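MMACHC-like protein (Caenorhabditis elegans, PDB 5UJC) binds vitamin B12 and probably removes its upper ligand, reducing cyanocobalamin with flavin and NADPH and dealkylating alkylcobalamins with glutathione. Local coordinates at residues K71-K76 / E255-L260; I104-L109 / F116-D121. All coordinates share one frame; numbering follows the deposited sequence. Where two conformers were deposited one is given.

How the contacts relate
Contact 1 and contact 2 lie with their centres 24 Å apart, their nearest atoms about 7 Å from each other without touching. Along the chain the order is 71-76, 104-109, 116-121 and 255-260, so contact 2 falls wholly between the two halves of contact 1. Helix 93-109 relates them: its last turns supply one side of contact 2, while its earlier residues touch Trp-72 and Trp-257 of contact 1. Contact 1 joins helices 62-80 and 257-265, with the start of helix 93-109 alongside, and contact 2 joins the end of that helix to edge strand 117-120 of the antiparallel sheet, the strand that leads to the bound methylcobalamin.

Contact 1 (K71-K76 / E255-L260); sequences KWVVQK and ERWEVL
Val-73, on helix 62-80, meets Trp-257 and Leu-260 of the 255-260 segment through its two methyl groups, and the contact between the segments is wholly apolar. The first torsion (chi1 169°) sets CG1 beside the carbonyl carbon, toward Trp-257, and CG2 beside the backbone N, toward Leu-260. CG1 comes to the indole at its benzo edge, near the ring plane, 4.1 Å from Trp-257 CZ3. CG2 has Leu-260 CD1 4.3 Å away, and it also sits in the plane of the Trp-72 ring at its edge. Such distances make this a modest contact, with 121 Å² buried. Leu-260 also touches Phe-248 of helix 243-250.

Hydrogen bonds act on the flanks. Trp-257 NE1 bonds to the carbonyl O of Val-90, and Trp-72 NE1 to Asp-100 OD2. Within the second segment, the bond from Leu-260 N to Trp-257 O (2.9 Å) makes a turn that sets Leu-260 facing helix 62-80, while the Trp-257 indole reaches it with its benzo end.

Ring contacts hold both indoles further. Phe-83 meets Trp-257 with its plane nearly perpendicular, and Phe-97 is set edge-to-face against Trp-72, over one face of which Lys-76 CG lies 3.7 Å above the ring centre. This is helix-to-helix packing: the last helix, 257-265, lies against 62-80 among helices 83-89, 93-109 and 243-250, with Leu-260 about 14 Å from the cobalamin.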
loop_
_atom_site.group_PDB
_atom_site.type_symbol
_atom_site.label_atom_id
_atom_site.label_comp_id
_atom_site.label_asym_id
_atom_site.label_seq_id
_atom_site.Cartn_x
_atom_site.Cartn_y
_atom_site.Cartn_z
ATOM N N LYS A 71 13.409 -2.977 13.132
ATOM C CA LYS A 71 14.773 -3.506 13.023
ATOM C C LYS A 71 15.691 -2.523 12.276
ATOM O O LYS A 71 16.847 -2.302 12.681
ATOM C CB LYS A 71 14.769 -4.856 12.339
ATOM C CG LYS A 71 14.222 -5.966 13.182
ATOM C CD LYS A 71 14.193 -7.286 12.432
ATOM C CE LYS A 71 13.269 -8.299 13.104
ATOM N NZ LYS A 71 13.205 -9.572 12.322
ATOM N N TRP A 72 15.169 -1.923 11.213
ATOM C CA TRP A 72 15.928 -1.008 10.400
ATOM C C TRP A 72 16.284 0.261 11.208
ATOM O O TRP A 72 17.426 0.733 11.161
ATOM C CB TRP A 72 15.136 -0.679 9.127
ATOM C CG TRP A 72 15.821 0.256 8.154
ATOM C CD1 TRP A 72 16.540 -0.101 7.024
ATOM C CD2 TRP A 72 15.695 1.682 8.108
ATOM N NE1 TRP A 72 16.924 1.024 6.335
ATOM C CE2 TRP A 72 16.427 2.132 6.963
ATOM C CE3 TRP A 72 15.072 2.628 8.929
ATOM C CZ2 TRP A 72 16.534 3.494 6.622
ATOM C CZ3 TRP A 72 15.177 3.990 8.584
ATOM C CH2 TRP A 72 15.897 4.403 7.431
ATOM N N VAL A 73 15.320 0.785 11.974
ATOM C CA VAL A 73 15.570 1.984 12.781
ATOM C C VAL A 73 16.616 1.695 13.872
ATOM O O VAL A 73 17.492 2.525 14.137
ATOM C CB VAL A 73 14.279 2.494 13.421
ATOM C CG1 VAL A 73 14.567 3.552 14.455
ATOM C CG2 VAL A 73 13.353 3.041 12.365
ATOM N N VAL A 74 16.530 0.523 14.487
ATOM C CA VAL A 74 17.529 0.120 15.493
ATOM C C VAL A 74 18.920 0.120 14.875
ATOM O O VAL A 74 19.891 0.668 15.454
ATOM C CB VAL A 74 17.174 -1.247 16.102
ATOM C CG1 VAL A 74 18.329 -1.786 16.948
ATOM C CG2 VAL A 74 15.923 -1.108 16.952
ATOM N N GLN A 75 19.041 -0.464 13.690
ATOM C CA GLN A 75 20.341 -0.545 13.039
ATOM C C GLN A 75 20.842 0.843 12.641
ATOM O O GLN A 75 22.015 1.152 12.806
ATOM C CB GLN A 75 20.263 -1.447 11.804
ATOM C CG GLN A 75 21.613 -1.682 11.135
ATOM C CD GLN A 75 22.591 -2.382 12.069
ATOM O OE1 GLN A 75 22.318 -3.478 12.550
ATOM N NE2 GLN A 75 23.722 -1.742 12.344
ATOM N N LYS A 76 19.968 1.671 12.065
ATOM C CA LYS A 76 20.388 3.002 11.672
ATOM C C LYS A 76 20.835 3.822 12.861
ATOM O O LYS A 76 21.763 4.613 12.753
ATOM C CB LYS A 76 19.286 3.718 10.889
ATOM C CG LYS A 76 19.059 3.141 9.512
ATOM C CD LYS A 76 20.227 3.460 8.588
ATOM C CE LYS A 76 20.068 2.885 7.220
ATOM N NZ LYS A 76 21.294 3.190 6.427
ATOM N N GLU A 255 6.295 15.444 13.180
ATOM C CA GLU A 255 6.054 15.102 14.586
ATOM C C GLU A 255 6.270 13.619 14.873
ATOM O O GLU A 255 6.067 13.165 16.008
ATOM C CB GLU A 255 4.617 15.462 14.969
ATOM C CG GLU A 255 4.302 16.935 14.910
ATOM C CD GLU A 255 2.829 17.238 15.185
ATOM O OE1 GLU A 255 2.105 16.358 15.747
ATOM O OE2 GLU A 255 2.391 18.336 14.817
ATOM N N ARG A 256 6.680 12.855 13.873
ATOM C CA ARG A 256 6.655 11.390 14.011
ATOM C C ARG A 256 7.862 10.795 14.690
ATOM O O ARG A 256 7.750 9.757 15.307
ATOM C CB ARG A 256 6.505 10.740 12.668
ATOM C CG ARG A 256 5.149 10.941 12.031
ATOM C CD ARG A 256 5.124 10.265 10.716
ATOM N NE ARG A 256 3.874 10.464 10.027
ATOM C CZ ARG A 256 3.600 9.947 8.842
ATOM N NH1 ARG A 256 4.538 9.263 8.184
ATOM N NH2 ARG A 256 2.389 10.085 8.307
ATOM N N TRP A 257 9.042 11.355 14.458
ATOM C CA TRP A 257 10.282 10.696 14.934
ATOM C C TRP A 257 10.234 10.422 16.441
ATOM O O TRP A 257 10.666 9.383 16.879
ATOM C CB TRP A 257 11.555 11.503 14.586
ATOM C CG TRP A 257 12.300 11.004 13.344
ATOM C CD1 TRP A 257 12.548 11.707 12.194
ATOM C CD2 TRP A 257 12.957 9.730 13.182
ATOM N NE1 TRP A 257 13.286 10.944 11.322
ATOM C CE2 TRP A 257 13.564 9.733 11.905
ATOM C CE3 TRP A 257 13.077 8.598 13.977
ATOM C CZ2 TRP A 257 14.284 8.641 11.410
ATOM C CZ3 TRP A 257 13.806 7.489 13.472
ATOM C CH2 TRP A 257 14.386 7.530 12.203
ATOM N N GLU A 258 9.655 11.334 17.219
ATOM C CA GLU A 258 9.606 11.150 18.665
ATOM C C GLU A 258 8.783 9.921 19.088
ATOM O O GLU A 258 9.062 9.314 20.144
ATOM C CB GLU A 258 9.105 12.411 19.378
ATOM C CG GLU A 258 10.152 13.528 19.479
ATOM C CD GLU A 258 11.428 13.123 20.220
ATOM O OE1 GLU A 258 11.364 12.319 21.193
ATOM O OE2 GLU A 258 12.499 13.646 19.859
ATOM N N VAL A 259 7.848 9.499 18.243
ATOM C CA VAL A 259 7.088 8.270 18.497
ATOM C C VAL A 259 8.024 7.035 18.533
ATOM O O VAL A 259 7.752 6.052 19.236
ATOM C CB VAL A 259 5.967 8.104 17.436
ATOM C CG1 VAL A 259 5.219 6.798 17.620
ATOM C CG2 VAL A 259 5.002 9.275 17.516
ATOM N N LEU A 260 9.140 7.111 17.795
ATOM C CA LEU A 260 10.062 5.991 17.667
ATOM C C LEU A 260 11.174 5.968 18.701
ATOM O O LEU A 260 11.882 4.966 18.808
ATOM C CB LEU A 260 10.689 5.986 16.275
ATOM C CG LEU A 260 9.709 5.978 15.118
ATOM C CD1 LEU A 260 10.472 5.834 13.808
ATOM C CD2 LEU A 260 8.648 4.861 15.205
#

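Contact 2 (I104-L109 / F116-D121); sequences IMSEKL and FEILHD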
loop_
_atom_site.group_PDB
_atom_site.type_symbol
_atom_site.label_atom_id
_atom_site.label_comp_id
_atom_site.label_asym_id
_atom_site.label_seq_id
_atom_site.Cartn_x
_atom_site.Cartn_y
_atom_site.Cartn_z
ATOM N N ILE A 104 17.427 -4.458 -2.092
ATOM C CA ILE A 104 17.874 -5.824 -1.761
ATOM C C ILE A 104 17.101 -6.880 -2.580
ATOM O O ILE A 104 17.688 -7.814 -3.147
ATOM C CB ILE A 104 17.760 -6.079 -0.248
ATOM C CG1 ILE A 104 18.817 -5.222 0.493
ATOM C CG2 ILE A 104 17.942 -7.563 0.077
ATOM C CD1 ILE A 104 18.558 -5.051 1.976
ATOM N N MET A 105 15.791 -6.693 -2.667
ATOM C CA MET A 105 14.966 -7.540 -3.465
ATOM C C MET A 105 15.385 -7.486 -4.944
ATOM O O MET A 105 15.479 -8.507 -5.599
ATOM C CB MET A 105 13.495 -7.144 -3.308
ATOM C CG MET A 105 12.526 -7.992 -4.084
ATOM S SD MET A 105 12.322 -7.431 -5.776
ATOM C CE MET A 105 11.414 -5.955 -5.475
ATOM N N SER A 106 15.585 -6.273 -5.455
ATOM C CA SER A 106 15.853 -6.059 -6.867
ATOM C C SER A 106 17.141 -6.703 -7.301
ATOM O O SER A 106 17.250 -7.188 -8.419
ATOM C CB SER A 106 15.899 -4.556 -7.174
ATOM O OG SER A 106 14.606 -3.989 -7.093
ATOM N N GLU A 107 18.119 -6.713 -6.410
ATOM C CA GLU A 107 19.411 -7.320 -6.706
ATOM C C GLU A 107 19.272 -8.824 -6.985
ATOM O O GLU A 107 19.940 -9.373 -7.863
ATOM C CB GLU A 107 20.345 -7.074 -5.547
ATOM C CG GLU A 107 20.846 -5.630 -5.495
ATOM C CD GLU A 107 21.808 -5.369 -4.353
ATOM O OE1 GLU A 107 22.337 -6.349 -3.779
ATOM O OE2 GLU A 107 22.047 -4.171 -4.035
ATOM N N LYS A 108 18.353 -9.468 -6.292
ATOM C CA LYS A 108 18.051 -10.869 -6.571
ATOM C C LYS A 108 17.114 -11.019 -7.782
ATOM O O LYS A 108 17.291 -11.928 -8.605
ATOM C CB LYS A 108 17.432 -11.537 -5.356
ATOM C CG LYS A 108 18.331 -11.551 -4.122
ATOM C CD LYS A 108 19.549 -12.423 -4.326
ATOM C CE LYS A 108 20.327 -12.610 -3.021
ATOM N NZ LYS A 108 21.746 -12.960 -3.272
ATOM N N LEU A 109 16.099 -10.147 -7.873
ATOM C CA LEU A 109 15.101 -10.236 -8.919
ATOM C C LEU A 109 15.730 -10.086 -10.308
ATOM O O LEU A 109 15.340 -10.773 -11.235
ATOM C CB LEU A 109 14.020 -9.171 -8.712
ATOM C CG LEU A 109 12.922 -9.133 -9.784
ATOM C CD1 LEU A 109 12.208 -10.447 -9.907
ATOM C CD2 LEU A 109 11.932 -8.036 -9.453
ATOM N N PHE A 116 12.400 -4.830 -15.511
ATOM C CA PHE A 116 11.189 -4.470 -14.814
ATOM C C PHE A 116 11.170 -3.003 -14.434
ATOM O O PHE A 116 12.208 -2.355 -14.332
ATOM C CB PHE A 116 10.950 -5.346 -13.564
ATOM C CG PHE A 116 12.089 -5.351 -12.587
ATOM C CD1 PHE A 116 13.128 -6.295 -12.705
ATOM C CD2 PHE A 116 12.122 -4.462 -11.526
ATOM C CE1 PHE A 116 14.161 -6.327 -11.793
ATOM C CE2 PHE A 116 13.167 -4.492 -10.614
ATOM C CZ PHE A 116 14.192 -5.419 -10.758
ATOM N N GLU A 117 9.963 -2.485 -14.282
ATOM C CA GLU A 117 9.726 -1.122 -13.807
ATOM C C GLU A 117 9.096 -1.179 -12.432
ATOM O O GLU A 117 8.367 -2.131 -12.107
ATOM C CB GLU A 117 8.764 -0.409 -14.763
ATOM C CG GLU A 117 9.269 -0.334 -16.201
ATOM C CD GLU A 117 10.525 0.514 -16.350
ATOM O OE1 GLU A 117 10.700 1.483 -15.568
ATOM O OE2 GLU A 117 11.318 0.236 -17.269
ATOM N N ILE A 118 9.398 -0.187 -11.609
ATOM C CA ILE A 118 8.828 -0.105 -10.266
ATOM C C ILE A 118 8.109 1.225 -10.108
ATOM O O ILE A 118 8.685 2.285 -10.393
ATOM C CB ILE A 118 9.910 -0.227 -9.134
ATOM C CG1 ILE A 118 10.816 -1.453 -9.338
ATOM C CG2 ILE A 118 9.207 -0.236 -7.765
ATOM C CD1 ILE A 118 11.788 -1.698 -8.189
ATOM N N LEU A 119 6.837 1.160 -9.697
ATOM C CA LEU A 119 6.032 2.355 -9.406
ATOM C C LEU A 119 5.572 2.278 -7.973
ATOM O O LEU A 119 5.092 1.253 -7.547
ATOM C CB LEU A 119 4.791 2.392 -10.340
ATOM C CG LEU A 119 5.098 2.607 -11.819
ATOM C CD1 LEU A 119 3.805 2.535 -12.629
ATOM C CD2 LEU A 119 5.793 3.954 -12.058
ATOM N N HIS A 120 5.707 3.374 -7.237
ATOM C CA HIS A 120 5.278 3.401 -5.831
ATOM C C HIS A 120 3.937 4.054 -5.680
ATOM O O HIS A 120 3.466 4.762 -6.585
ATOM C CB HIS A 120 6.314 4.139 -4.998
ATOM C CG HIS A 120 7.686 3.615 -5.182
ATOM N ND1 HIS A 120 8.016 2.295 -4.940
ATOM C CD2 HIS A 120 8.800 4.201 -5.675
ATOM C CE1 HIS A 120 9.288 2.101 -5.265
ATOM N NE2 HIS A 120 9.789 3.248 -5.694
ATOM N N ASP A 121 3.308 3.861 -4.531
ATOM C CA ASP A 121 2.045 4.570 -4.246
ATOM C C ASP A 121 2.193 6.103 -4.357
ATOM O O ASP A 121 1.270 6.789 -4.773
ATOM C CB ASP A 121 1.490 4.166 -2.860
ATOM C CG ASP A 121 2.357 4.607 -1.728
ATOM O OD1 ASP A 121 3.542 4.237 -1.712
ATOM O OD2 ASP A 121 1.845 5.319 -0.846
#
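Leu-109, in the last turn of helix 93-109, and Phe-116, just before strand 117-120, have the closest backbones across the contact, with their CA atoms 9.1 Å apart and only six residues joining them. The segments meet through side chains alone. Leu-109 and Phe-116 approach from opposite directions and form a CH-pi contact: Leu-109 CD2 stands 3.6 Å from the centroid of the Phe-116 ring, 12° from the normal, so the methyl sits almost centrally over one face. Leu-109 CG, carried there anti to the backbone N (chi1 178°), lies 3.7 Å from Phe-116 CE1.

Ser-106, one helical turn earlier, approaches the rim of the same ring. Its OG is near the ring plane, 3.8 Å from Phe-116 CE2, and touches Ile-118 CD1 at the same distance. Both partners are carbons, so these are van der Waals contacts; the hydroxyl is satisfied by Leu-102 O of its own helix. Ile-118 CG1 lies in the plane of the phenyl ring at its edge, so the ring is bordered by Ser-106 and Ile-118 and covered on one face by Leu-109 CD2.

Leu-109 and Ile-118 both also touch Leu-190 of strand 185-196, which pairs with 117-120. This is a helix packed across one face of an antiparallel sheet, beside its outermost strand 117-120; the strand runs on to Asp-121, whose carbonyl O is hydrogen-bonded to N62 of methylcobalamin in the B12 pocket.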